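UDP-glucose:anthocyanidin 3-O-glucosyltransferase (Clitoria ternatea, PDB 4REL) is a plant glycosyltransferase of the GT-B fold, built from two Rossmann-like domains that face each other across a cleft. Local coordinates at residues 26-31 with 35-40; 215-220 with 377-382; 225-228 with 232-235; 330-335 with 349-354; 370-375 with 382-387. All coordinates share one frame; numbering follows the deposited sequence. Where two conformers were deposited one is given.

Overall arrangement
Contacts 1 and 3 belong to the half built round the seven-stranded parallel sheet, contacts 4 and 5 to the half built round the six-stranded sheet, and contact 2 joins the two halves. Contacts 1, 3, 4 and 5 are largely buried, though Arg227 in contact 3 is exposed; contact 2 is only partly buried. Contacts 1, 3 and 5 each sit within a beta-alpha-beta unit, packing a helix on the strand that follows it. Contact 1 is apolar, contacts 4 and 5 set apolar carbons beside charged groups, and contacts 2 and 3 add hydrogen bonds across. Contacts 2 and 5 share helix 368-378 and Gly382, and contact 2 also touches contacts 3 and 4.

Contact 1: residues 26-31 with 35-40; sequences LKLAHI and TSFSFI. With ACT (acetate ion), chain G.
The ring of Phe37 lies mainly on the helix backbone: it rests against the Leu28-Ala29 peptide, with Ala29 N 3.9 Å above one face of the Phe37 ring and offset toward the rim. Phe37 CE2 comes within 3.6 Å of Ala29 CA, and Phe37 CZ stands 3.7 Å from Leu28 O. The side chains of the helix join in around this peptide. Ala29 puts its methyl, CB, 3.9 Å from Phe37 CD2, while Leu28 CB arrives obliquely at Phe37 CE1, 3.7 Å away. Phe37 can lie like this because CG sits beside its own backbone N (chi1 -66°), which carries the ring out from strand 36-42 onto helix 18-31.

Val7 and Ile9 of strand 6-10 also touch Phe37, Ile59 touches Ala29, and Phe436 and Ile443 of the C-terminal helix 431-445 cover Leu28. Strand 6-10, helix 18-31 and strand 36-42 form a beta-alpha-beta unit in the Rossmann-like N-terminal half. Next to Phe37 along the strand, Ser36 points away from the helix; its OG is 2.7 Å from an O of the acetate, which also binds Arg60 NH1 and probably came from the crystallisation liquor.

A polar link exists only indirectly, through Asn58 ND2, which serves both Ala29 O and Thr35 O. No hydrogen bond crosses directly, so the direct contact is van der Waals packing.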
# COMPACT_ATOMS: atom_id res chain seq x y z
N LEU A 26 -5.70 12.66 -9.80
CA LEU A 26 -4.91 13.63 -10.57
C LEU A 26 -4.81 13.21 -12.04
O LEU A 26 -4.93 14.05 -12.93
CB LEU A 26 -3.51 13.81 -9.97
CG LEU A 26 -3.43 14.62 -8.67
CD1 LEU A 26 -2.07 14.49 -8.01
CD2 LEU A 26 -3.75 16.09 -8.92
N LYS A 27 -4.59 11.93 -12.28
CA LYS A 27 -4.48 11.43 -13.66
C LYS A 27 -5.80 11.58 -14.39
O LYS A 27 -5.84 12.00 -15.55
CB LYS A 27 -4.06 9.96 -13.69
CG LYS A 27 -2.62 9.70 -13.21
CD LYS A 27 -2.36 8.19 -13.05
CE LYS A 27 -1.05 7.94 -12.31
NZ LYS A 27 -0.80 6.48 -12.15
N LEU A 28 -6.89 11.21 -13.72
CA LEU A 28 -8.23 11.32 -14.31
C LEU A 28 -8.61 12.78 -14.56
O LEU A 28 -9.21 13.10 -15.58
CB LEU A 28 -9.27 10.67 -13.40
CG LEU A 28 -9.13 9.15 -13.23
CD1 LEU A 28 -10.08 8.64 -12.15
CD2 LEU A 28 -9.38 8.43 -14.55
N ALA A 29 -8.27 13.65 -13.62
CA ALA A 29 -8.61 15.07 -13.76
C ALA A 29 -7.83 15.72 -14.90
O ALA A 29 -8.33 16.62 -15.58
CB ALA A 29 -8.36 15.80 -12.46
N HIS A 30 -6.60 15.28 -15.11
CA HIS A 30 -5.77 15.85 -16.17
C HIS A 30 -6.30 15.48 -17.56
O HIS A 30 -6.28 16.30 -18.49
CB HIS A 30 -4.32 15.40 -16.01
CG HIS A 30 -3.36 16.12 -16.91
ND1 HIS A 30 -2.86 15.56 -18.06
CD2 HIS A 30 -2.81 17.35 -16.82
CE1 HIS A 30 -2.04 16.41 -18.64
NE2 HIS A 30 -1.99 17.51 -17.91
N ILE A 31 -6.77 14.25 -17.70
CA ILE A 31 -7.24 13.77 -19.00
C ILE A 31 -8.67 14.22 -19.29
O ILE A 31 -9.09 14.29 -20.45
CB ILE A 31 -7.08 12.23 -19.15
CG1 ILE A 31 -7.10 11.83 -20.63
CG2 ILE A 31 -8.14 11.49 -18.36
CD1 ILE A 31 -6.48 10.47 -20.91
N THR A 35 -14.46 17.66 -16.53
CA THR A 35 -15.20 16.87 -15.55
C THR A 35 -14.81 17.31 -14.14
O THR A 35 -13.64 17.63 -13.90
CB THR A 35 -14.86 15.38 -15.72
OG1 THR A 35 -15.36 14.93 -16.99
CG2 THR A 35 -15.49 14.53 -14.62
N SER A 36 -15.79 17.37 -13.24
CA SER A 36 -15.55 17.78 -11.86
C SER A 36 -15.17 16.58 -11.02
O SER A 36 -15.80 15.53 -11.12
CB SER A 36 -16.82 18.38 -11.25
OG SER A 36 -17.22 19.53 -11.99
N PHE A 37 -14.14 16.75 -10.19
CA PHE A 37 -13.71 15.71 -9.26
C PHE A 37 -13.77 16.28 -7.84
O PHE A 37 -13.10 17.26 -7.52
CB PHE A 37 -12.30 15.22 -9.61
CG PHE A 37 -12.23 14.49 -10.93
CD1 PHE A 37 -12.29 13.11 -10.98
CD2 PHE A 37 -12.16 15.20 -12.13
CE1 PHE A 37 -12.24 12.43 -12.20
CE2 PHE A 37 -12.13 14.53 -13.35
CZ PHE A 37 -12.16 13.14 -13.38
N SER A 38 -14.58 15.65 -7.00
CA SER A 38 -14.80 16.15 -5.65
C SER A 38 -14.23 15.16 -4.66
O SER A 38 -14.76 14.06 -4.48
CB SER A 38 -16.30 16.37 -5.41
OG SER A 38 -16.80 17.44 -6.22
N PHE A 39 -13.13 15.55 -4.02
CA PHE A 39 -12.36 14.68 -3.13
C PHE A 39 -12.82 14.93 -1.69
O PHE A 39 -12.67 16.03 -1.16
CB PHE A 39 -10.87 15.00 -3.29
CG PHE A 39 -9.95 13.91 -2.82
CD1 PHE A 39 -9.46 12.97 -3.72
CD2 PHE A 39 -9.56 13.84 -1.49
CE1 PHE A 39 -8.59 11.97 -3.30
CE2 PHE A 39 -8.69 12.83 -1.07
CZ PHE A 39 -8.21 11.90 -1.97
N ILE A 40 -13.38 13.91 -1.07
CA ILE A 40 -14.08 14.08 0.20
C ILE A 40 -13.31 13.35 1.30
O ILE A 40 -13.33 12.12 1.37
CB ILE A 40 -15.52 13.54 0.11
CG1 ILE A 40 -16.29 14.25 -1.01
CG2 ILE A 40 -16.24 13.69 1.45
CD1 ILE A 40 -17.60 13.55 -1.41
C ACT G . -14.53 21.80 -13.31
O ACT G . -15.20 21.23 -12.42
OXT ACT G . -13.93 22.89 -13.08
CH3 ACT G . -14.54 21.25 -14.70

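Contact 2: residues 215-220 with 377-382; sequences AELDPP and DIWEVG
The indole of Trp379 is the flat group here, and Leu217 meets it in two ways. At the edge, near the ring plane, Leu217 O accepts the hydrogen of Trp379 NE1 at 2.9 Å; the bond bends modestly, to 157°, and NE1 stands 29° off the carbonyl plane. Leu217 also brings CD1 to 4.4 Å from Trp379 CZ2, approaching from one side of the ring plane. On the opposite side lies Val374, so the indole is clasped between Leu217 and Val374 of helix 368-378. With CG beside the backbone N (chi1 -60°), Trp379 swings its five-membered ring toward the carbonyl.

A second, looser touch runs alongside: Pro219 CG rests 4.3 Å from Ile378 CG2. The hydrogen bond gives the indole its one polar anchor across this contact and resists rotation of the ring, while the apolar pairs merely fill in beside it. Asp218, between Leu217 and Pro219, is itself held by Ser139 OG and Tyr235 OH, which probably steadies the chain presenting the carbonyl.

In the fold this is a meeting of the two halves. The chain that leads from strand 208-211 into helix 220-229 comes up against the end of helix 368-378. Val349 and Val353 of helix 346-354 pack on the indole too, and Val418 and Val422 of helix 409-425 reach Leu217.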
# COMPACT_ATOMS: atom_id res chain seq x y z
N ALA A 215 -0.57 -5.49 -13.66
CA ALA A 215 -1.23 -6.76 -13.95
C ALA A 215 -0.22 -7.84 -14.34
O ALA A 215 -0.40 -9.02 -14.01
CB ALA A 215 -2.26 -6.57 -15.06
N GLU A 216 0.83 -7.43 -15.04
CA GLU A 216 1.86 -8.34 -15.53
C GLU A 216 2.64 -9.04 -14.41
O GLU A 216 3.30 -10.05 -14.65
CB GLU A 216 2.81 -7.59 -16.47
CG GLU A 216 2.17 -7.10 -17.77
CD GLU A 216 1.44 -5.77 -17.65
OE1 GLU A 216 1.24 -5.27 -16.51
OE2 GLU A 216 1.08 -5.20 -18.70
N LEU A 217 2.55 -8.50 -13.20
CA LEU A 217 3.25 -9.09 -12.05
C LEU A 217 2.40 -10.04 -11.23
O LEU A 217 2.93 -10.81 -10.42
CB LEU A 217 3.80 -8.00 -11.12
CG LEU A 217 5.11 -7.31 -11.49
CD1 LEU A 217 5.60 -6.48 -10.31
CD2 LEU A 217 6.15 -8.35 -11.88
N ASP A 218 1.09 -9.97 -11.38
CA ASP A 218 0.19 -10.85 -10.64
C ASP A 218 0.11 -12.20 -11.35
O ASP A 218 0.22 -12.26 -12.58
CB ASP A 218 -1.21 -10.23 -10.51
CG ASP A 218 -1.29 -9.17 -9.43
OD1 ASP A 218 -0.36 -9.10 -8.59
OD2 ASP A 218 -2.29 -8.41 -9.42
N PRO A 219 -0.10 -13.28 -10.59
CA PRO A 219 -0.25 -14.59 -11.24
C PRO A 219 -1.45 -14.56 -12.17
O PRO A 219 -2.53 -14.12 -11.74
CB PRO A 219 -0.51 -15.53 -10.07
CG PRO A 219 0.13 -14.84 -8.88
CD PRO A 219 -0.13 -13.38 -9.12
N PRO A 220 -1.27 -14.97 -13.44
CA PRO A 220 -2.35 -14.90 -14.43
C PRO A 220 -3.63 -15.63 -13.98
O PRO A 220 -4.73 -15.16 -14.29
CB PRO A 220 -1.74 -15.58 -15.66
CG PRO A 220 -0.27 -15.37 -15.51
CD PRO A 220 0.01 -15.40 -14.03
N ASP A 377 8.16 -16.38 -2.53
CA ASP A 377 7.84 -17.67 -3.15
C ASP A 377 7.23 -17.61 -4.55
O ASP A 377 7.20 -18.61 -5.27
CB ASP A 377 6.94 -18.50 -2.22
CG ASP A 377 7.68 -19.02 -1.01
OD1 ASP A 377 8.91 -18.80 -0.92
OD2 ASP A 377 7.04 -19.66 -0.15
N ILE A 378 6.76 -16.43 -4.94
CA ILE A 378 6.18 -16.27 -6.26
C ILE A 378 7.12 -15.48 -7.18
O ILE A 378 7.67 -16.04 -8.13
CB ILE A 378 4.78 -15.64 -6.17
CG1 ILE A 378 3.85 -16.56 -5.38
CG2 ILE A 378 4.21 -15.39 -7.56
CD1 ILE A 378 2.42 -16.03 -5.25
N TRP A 379 7.32 -14.20 -6.89
CA TRP A 379 8.30 -13.40 -7.63
C TRP A 379 9.73 -13.87 -7.41
O TRP A 379 10.58 -13.70 -8.29
CB TRP A 379 8.21 -11.93 -7.21
CG TRP A 379 6.88 -11.29 -7.44
CD1 TRP A 379 5.92 -11.67 -8.33
CD2 TRP A 379 6.36 -10.16 -6.74
NE1 TRP A 379 4.84 -10.82 -8.24
CE2 TRP A 379 5.08 -9.89 -7.27
CE3 TRP A 379 6.86 -9.33 -5.73
CZ2 TRP A 379 4.30 -8.83 -6.81
CZ3 TRP A 379 6.08 -8.29 -5.28
CH2 TRP A 379 4.81 -8.05 -5.81
N GLU A 380 9.98 -14.44 -6.23
CA GLU A 380 11.33 -14.80 -5.79
C GLU A 380 12.33 -13.64 -5.90
O GLU A 380 13.43 -13.81 -6.45
CB GLU A 380 11.84 -16.05 -6.52
CG GLU A 380 10.91 -17.25 -6.33
CD GLU A 380 11.44 -18.53 -6.93
OE1 GLU A 380 10.84 -19.02 -7.91
OE2 GLU A 380 12.45 -19.06 -6.43
N VAL A 381 11.96 -12.49 -5.35
CA VAL A 381 12.81 -11.29 -5.40
C VAL A 381 13.21 -10.88 -3.99
O VAL A 381 13.58 -9.74 -3.74
CB VAL A 381 12.14 -10.10 -6.12
CG1 VAL A 381 11.98 -10.38 -7.61
CG2 VAL A 381 10.78 -9.73 -5.49
N GLY A 382 13.13 -11.83 -3.07
CA GLY A 382 13.49 -11.55 -1.70
C GLY A 382 13.27 -12.74 -0.79
O GLY A 382 12.90 -13.82 -1.25

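Contact 3: residues 225-228 with 232-235; sequences YMRS and SLLY
Arg227 and Leu233 cross at about a right angle, the long arginine chain passing over the strand residue. Extended from CG to NE, Arg227 reaches out from helix 220-229 and delivers its guanidinium to the backbone of Leu233. Arg227 NH1 donates to Leu233 O over 2.9 Å at 140°, with the oxygen 19° out of the guanidinium plane. Leu233 CD2 sits under one face of that group, 4.2 Å from the plane and toward its rim, and 4.0 Å from Arg227 CG. The same methyl is 3.9 Å from Met226 CB, so it is wedged between two neighbouring helix residues. Met226 then bends its chain away, and only its CB takes part. Leu233 can point this methyl at the helix because CG is anti to its backbone N (chi1 178°).

Two waters lie at the guanidinium edge, in its plane. Water 1 takes hydrogens from Arg227 NH1 and, at 2.9 Å, from Leu233 N, while water 2 donates to Leu233 O; its bond to Arg227 NH2 is unusually short and hence doubtful.

Strand 233-235 is the outermost of its parallel sheet and follows helix 220-229 in a beta-alpha-beta unit. Leu234 pairs inward with Val209 and Val211, leaving the amide and carbonyl of Leu233 on the outer side. Water 1 and Arg227 NH1 satisfy these polar groups in place of a further strand, although Arg227 has two conformers, so the grip is probably not permanent.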
# COMPACT_ATOMS: atom_id res chain seq x y z
N TYR A 225 -9.17 -15.51 -12.00
CA TYR A 225 -10.10 -15.75 -10.90
C TYR A 225 -10.83 -14.47 -10.49
O TYR A 225 -12.06 -14.47 -10.33
CB TYR A 225 -9.37 -16.37 -9.70
CG TYR A 225 -10.25 -16.60 -8.49
CD1 TYR A 225 -11.11 -17.69 -8.43
CD2 TYR A 225 -10.21 -15.73 -7.40
CE1 TYR A 225 -11.90 -17.91 -7.31
CE2 TYR A 225 -11.00 -15.94 -6.28
CZ TYR A 225 -11.85 -17.03 -6.25
OH TYR A 225 -12.63 -17.25 -5.15
N MET A 226 -10.11 -13.37 -10.34
CA MET A 226 -10.76 -12.14 -9.92
C MET A 226 -11.69 -11.61 -11.00
O MET A 226 -12.73 -11.04 -10.69
CB MET A 226 -9.75 -11.07 -9.50
CG MET A 226 -9.00 -11.43 -8.22
SD MET A 226 -10.10 -11.79 -6.82
CE MET A 226 -11.20 -10.38 -6.95
N ARG A 227 -11.33 -11.79 -12.27
CA ARG A 227 -12.22 -11.35 -13.35
C ARG A 227 -13.54 -12.09 -13.29
O ARG A 227 -14.59 -11.55 -13.64
CB ARG A 227 -11.56 -11.54 -14.72
CG ARG A 227 -10.36 -10.65 -14.95
CD ARG A 227 -9.94 -10.61 -16.42
NE ARG A 227 -8.63 -9.99 -16.56
CZ ARG A 227 -8.41 -8.68 -16.49
NH1 ARG A 227 -9.41 -7.83 -16.29
NH2 ARG A 227 -7.18 -8.21 -16.63
N SER A 228 -13.49 -13.34 -12.84
CA SER A 228 -14.70 -14.16 -12.76
C SER A 228 -15.60 -13.74 -11.60
O SER A 228 -16.77 -14.12 -11.54
CB SER A 228 -14.34 -15.64 -12.62
OG SER A 228 -14.00 -15.96 -11.29
N SER A 232 -15.82 -5.82 -13.54
CA SER A 232 -14.69 -5.36 -14.34
C SER A 232 -13.48 -5.21 -13.45
O SER A 232 -13.58 -4.65 -12.35
CB SER A 232 -15.03 -4.01 -15.00
OG SER A 232 -13.94 -3.54 -15.78
N LEU A 233 -12.34 -5.73 -13.89
CA LEU A 233 -11.09 -5.60 -13.15
C LEU A 233 -10.13 -4.78 -13.98
O LEU A 233 -9.77 -5.20 -15.08
CB LEU A 233 -10.47 -6.97 -12.86
CG LEU A 233 -9.14 -7.00 -12.12
CD1 LEU A 233 -9.28 -6.52 -10.67
CD2 LEU A 233 -8.56 -8.41 -12.15
N LEU A 234 -9.72 -3.63 -13.45
CA LEU A 234 -8.85 -2.72 -14.19
C LEU A 234 -7.59 -2.45 -13.39
O LEU A 234 -7.66 -2.21 -12.17
CB LEU A 234 -9.58 -1.40 -14.47
CG LEU A 234 -10.91 -1.45 -15.23
CD1 LEU A 234 -11.61 -0.07 -15.24
CD2 LEU A 234 -10.68 -1.94 -16.65
N TYR A 235 -6.43 -2.48 -14.05
CA TYR A 235 -5.18 -2.14 -13.39
C TYR A 235 -4.71 -0.78 -13.91
O TYR A 235 -4.58 -0.59 -15.12
CB TYR A 235 -4.10 -3.19 -13.67
CG TYR A 235 -4.23 -4.50 -12.93
CD1 TYR A 235 -3.38 -4.82 -11.88
CD2 TYR A 235 -5.19 -5.43 -13.30
CE1 TYR A 235 -3.49 -6.04 -11.20
CE2 TYR A 235 -5.31 -6.65 -12.64
CZ TYR A 235 -4.46 -6.94 -11.59
OH TYR A 235 -4.59 -8.14 -10.95
O HOH W 1 -12.50 -7.73 -16.00
O HOH W 2 -7.28 -5.69 -16.52

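Contact 4: residues 330-335 with 349-354; sequences HVLSHG and VMESVS
Van der Waals contact comes first, and it is nearly all Leu332. Its CD1 methyl sits 3.6 Å from Glu351 CB, against the root of that side chain, and 3.9 Å from the backbone N of Ser352. The other methyl, CD2, is 4.2 Å from Ser352 OG. Leu332 thus rests on one turn of helix 346-354, crossing the Glu351 chain at about a right angle. With CG beside its backbone N (chi1 -78°), Leu332 reaches out from the end of helix 328-332, and Phe340 of the intervening strand 337-342 touches both Leu332 and Ser352.

The polar groups look elsewhere for partners. Glu351 runs extended beyond CG past the leucine, bringing OE1 to 3.8 Å from Leu332 CD1, a distance of contact and no more. That oxygen is bonded to Gln328 NE2, and OE2 to Ser329 OG and Asn347 ND2, so the carboxylate ties the start of helix 328-332 to helix 346-354. Ser352 OG is bonded to Val357 O.

The Ser354 hydroxyl turns back to carbonyls earlier in its own segment. Ser354 OG lies 2.9 Å from Met350 O and 3.2 Å from Glu351 O, with a single proton to share between them.

Both segments lie in the long PSPG signature of plant glycosyltransferases, and the two short helices flank strand 337-342 along the chain. The chemistry divides the labour: the leucine fills the space between the helices without directional bonds, while the gripped carboxylate, fixed at both oxygens, supplies the direction that van der Waals contact cannot.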
# COMPACT_ATOMS: atom_id res chain seq x y z
N HIS A 330 13.51 8.19 -4.29
CA HIS A 330 14.84 8.44 -4.81
C HIS A 330 15.85 7.47 -4.23
O HIS A 330 16.79 7.06 -4.93
CB HIS A 330 15.27 9.88 -4.50
CG HIS A 330 14.62 10.90 -5.38
ND1 HIS A 330 13.34 11.35 -5.17
CD2 HIS A 330 15.08 11.54 -6.48
CE1 HIS A 330 13.03 12.24 -6.10
NE2 HIS A 330 14.07 12.38 -6.91
N VAL A 331 15.67 7.10 -2.97
CA VAL A 331 16.59 6.13 -2.35
C VAL A 331 16.46 4.77 -3.02
O VAL A 331 17.46 4.15 -3.39
CB VAL A 331 16.38 6.00 -0.83
CG1 VAL A 331 17.17 4.81 -0.26
CG2 VAL A 331 16.80 7.30 -0.13
N LEU A 332 15.23 4.31 -3.22
CA LEU A 332 15.02 3.00 -3.84
C LEU A 332 15.43 2.99 -5.32
O LEU A 332 15.74 1.93 -5.87
CB LEU A 332 13.58 2.52 -3.64
CG LEU A 332 13.28 1.94 -2.24
CD1 LEU A 332 11.80 1.65 -2.06
CD2 LEU A 332 14.11 0.67 -2.00
N SER A 333 15.47 4.15 -5.95
CA SER A 333 15.93 4.22 -7.33
C SER A 333 17.43 4.46 -7.45
O SER A 333 17.96 4.58 -8.56
CB SER A 333 15.16 5.29 -8.12
OG SER A 333 15.35 6.57 -7.56
N HIS A 334 18.14 4.52 -6.32
CA HIS A 334 19.59 4.73 -6.36
C HIS A 334 20.32 3.41 -6.54
O HIS A 334 20.07 2.44 -5.82
CB HIS A 334 20.10 5.45 -5.10
CG HIS A 334 21.48 6.01 -5.26
ND1 HIS A 334 22.60 5.22 -5.37
CD2 HIS A 334 21.91 7.29 -5.34
CE1 HIS A 334 23.67 5.99 -5.51
NE2 HIS A 334 23.28 7.25 -5.50
N GLY A 335 21.24 3.39 -7.50
CA GLY A 335 21.94 2.17 -7.87
C GLY A 335 22.77 1.58 -6.75
O GLY A 335 23.10 0.39 -6.79
N VAL A 349 6.62 -1.86 -1.35
CA VAL A 349 6.88 -2.99 -2.24
C VAL A 349 6.85 -2.55 -3.70
O VAL A 349 7.72 -2.93 -4.49
CB VAL A 349 5.87 -4.13 -2.03
CG1 VAL A 349 6.10 -5.24 -3.05
CG2 VAL A 349 5.97 -4.67 -0.60
N MET A 350 5.83 -1.76 -4.06
CA MET A 350 5.70 -1.24 -5.41
C MET A 350 6.98 -0.52 -5.83
O MET A 350 7.49 -0.74 -6.93
CB MET A 350 4.50 -0.29 -5.49
CG MET A 350 4.20 0.25 -6.88
SD MET A 350 5.22 1.64 -7.42
CE MET A 350 4.51 3.01 -6.51
N GLU A 351 7.49 0.34 -4.95
CA GLU A 351 8.68 1.12 -5.25
C GLU A 351 9.89 0.21 -5.35
O GLU A 351 10.77 0.41 -6.19
CB GLU A 351 8.92 2.20 -4.17
CG GLU A 351 7.94 3.38 -4.27
CD GLU A 351 8.14 4.43 -3.19
OE1 GLU A 351 8.95 4.21 -2.26
OE2 GLU A 351 7.47 5.48 -3.26
N SER A 352 9.95 -0.80 -4.50
CA SER A 352 11.10 -1.70 -4.53
C SER A 352 11.16 -2.50 -5.83
O SER A 352 12.20 -2.57 -6.50
CB SER A 352 11.09 -2.63 -3.33
OG SER A 352 12.40 -3.07 -3.01
N VAL A 353 10.04 -3.11 -6.22
CA VAL A 353 10.07 -3.96 -7.40
C VAL A 353 10.22 -3.15 -8.68
O VAL A 353 10.83 -3.62 -9.65
CB VAL A 353 8.85 -4.92 -7.50
CG1 VAL A 353 8.80 -5.86 -6.29
CG2 VAL A 353 7.55 -4.15 -7.65
N SER A 354 9.70 -1.93 -8.70
CA SER A 354 9.82 -1.12 -9.90
C SER A 354 11.25 -0.63 -10.10
O SER A 354 11.63 -0.22 -11.19
CB SER A 354 8.82 0.05 -9.90
OG SER A 354 9.05 0.91 -8.81

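Contact 5: residues 370-375 with 382-387; sequences IAARVI and GVIVEG
Ile384 and Arg373 meet at about a right angle, with the CD1 methyl of the isoleucine over one face of the guanidinium, 3.8 Å above its plane and displaced toward the rim. Arg373 CZ is the nearest atom of that group, 3.9 Å from Ile384 CD1. Further back on the same side chain, Ile384 CG1 packs on the methyl of Ala372, CB, at 3.8 Å, so one residue of the strand covers two successive residues of the helix. At the other end, Ile375 turns CG2 onto the backbone of Gly382, 3.7 Å from its CA; the missing side chain allows this close approach. Ile375 O and Gly382 N stand 3.6 Å apart, and that carbonyl bonds to Val381 N instead.

What positions these groups lies one shell out. Arg373 starts away from the strand, its CG anti to the backbone N (chi1 -180°), and then bends at the next two torsions so that the guanidinium returns over Ile384. Salt bridges from NE to Asp177 and from NH1 to Asp377 hold it in that place. On the strand, Ile384 N is hydrogen-bonded to Gln376 OE1 of the same helix, which ties strand and helix together by a second, polar link.

The axes of helix segment 370-375 and strand 382-384 approach to 7.5 Å, at 132° between their directions. They close a beta-alpha-beta unit that begins with strand 359-361, whose Met359 and Cys361 lie against Ile375. Strand 382-384 is the outermost of the six, and Leu401 of helix 392-403 touches its Val383.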
# COMPACT_ATOMS: atom_id res chain seq x y z
N ILE A 370 0.92 -11.46 3.17
CA ILE A 370 0.65 -11.90 1.81
C ILE A 370 1.75 -11.37 0.89
O ILE A 370 2.27 -12.11 0.05
CB ILE A 370 -0.72 -11.41 1.31
CG1 ILE A 370 -1.85 -11.85 2.25
CG2 ILE A 370 -0.96 -11.90 -0.11
CD1 ILE A 370 -1.97 -13.36 2.44
N ALA A 371 2.08 -10.09 1.04
CA ALA A 371 3.13 -9.48 0.24
C ALA A 371 4.46 -10.19 0.43
O ALA A 371 5.16 -10.46 -0.55
CB ALA A 371 3.25 -7.99 0.58
N ALA A 372 4.80 -10.49 1.68
CA ALA A 372 6.06 -11.14 1.99
C ALA A 372 6.13 -12.51 1.29
O ALA A 372 7.16 -12.87 0.73
CB ALA A 372 6.25 -11.29 3.50
N ARG A 373 5.03 -13.26 1.35
CA ARG A 373 4.98 -14.57 0.70
C ARG A 373 5.11 -14.46 -0.82
O ARG A 373 5.81 -15.26 -1.45
CB ARG A 373 3.69 -15.31 1.06
CG ARG A 373 3.57 -16.72 0.41
CD ARG A 373 4.62 -17.68 0.96
NE ARG A 373 4.53 -17.74 2.42
CZ ARG A 373 5.50 -18.15 3.23
NH1 ARG A 373 6.65 -18.58 2.73
NH2 ARG A 373 5.30 -18.14 4.54
N VAL A 374 4.43 -13.48 -1.42
CA VAL A 374 4.52 -13.29 -2.87
C VAL A 374 5.96 -12.95 -3.24
O VAL A 374 6.54 -13.51 -4.18
CB VAL A 374 3.55 -12.18 -3.36
CG1 VAL A 374 3.81 -11.85 -4.83
CG2 VAL A 374 2.10 -12.62 -3.18
N ILE A 375 6.57 -12.07 -2.45
CA ILE A 375 7.95 -11.66 -2.70
C ILE A 375 8.91 -12.86 -2.66
O ILE A 375 9.74 -13.04 -3.55
CB ILE A 375 8.38 -10.58 -1.68
CG1 ILE A 375 7.78 -9.23 -2.08
CG2 ILE A 375 9.90 -10.48 -1.63
CD1 ILE A 375 7.76 -8.20 -0.95
N GLY A 382 13.13 -11.83 -3.07
CA GLY A 382 13.49 -11.55 -1.70
C GLY A 382 13.27 -12.74 -0.79
O GLY A 382 12.90 -13.82 -1.25
N VAL A 383 13.52 -12.52 0.51
CA VAL A 383 13.32 -13.56 1.52
C VAL A 383 12.55 -12.98 2.70
O VAL A 383 12.63 -11.78 2.99
CB VAL A 383 14.65 -14.18 2.03
CG1 VAL A 383 15.34 -14.96 0.92
CG2 VAL A 383 15.56 -13.11 2.59
N ILE A 384 11.79 -13.83 3.37
CA ILE A 384 11.25 -13.45 4.66
C ILE A 384 12.39 -13.68 5.63
O ILE A 384 13.08 -14.70 5.55
CB ILE A 384 10.03 -14.31 5.03
CG1 ILE A 384 8.89 -14.03 4.05
CG2 ILE A 384 9.64 -14.07 6.49
CD1 ILE A 384 7.70 -15.01 4.15
N VAL A 385 12.62 -12.72 6.54
CA VAL A 385 13.83 -12.74 7.35
C VAL A 385 13.90 -14.06 8.08
O VAL A 385 12.88 -14.63 8.47
CB VAL A 385 13.91 -11.52 8.32
CG1 VAL A 385 12.89 -11.66 9.46
CG2 VAL A 385 15.33 -11.36 8.86
N GLU A 386 15.11 -14.60 8.17
CA GLU A 386 15.31 -15.91 8.78
C GLU A 386 14.90 -15.80 10.24
O GLU A 386 15.44 -14.96 10.97
CB GLU A 386 16.78 -16.34 8.65
CG GLU A 386 17.08 -17.72 9.22
CD GLU A 386 18.52 -18.13 9.00
OE1 GLU A 386 19.03 -17.98 7.87
OE2 GLU A 386 19.16 -18.60 9.97
N GLY A 387 13.92 -16.60 10.64
CA GLY A 387 13.36 -16.53 11.98
C GLY A 387 11.94 -15.99 12.03
O GLY A 387 11.22 -16.21 13.00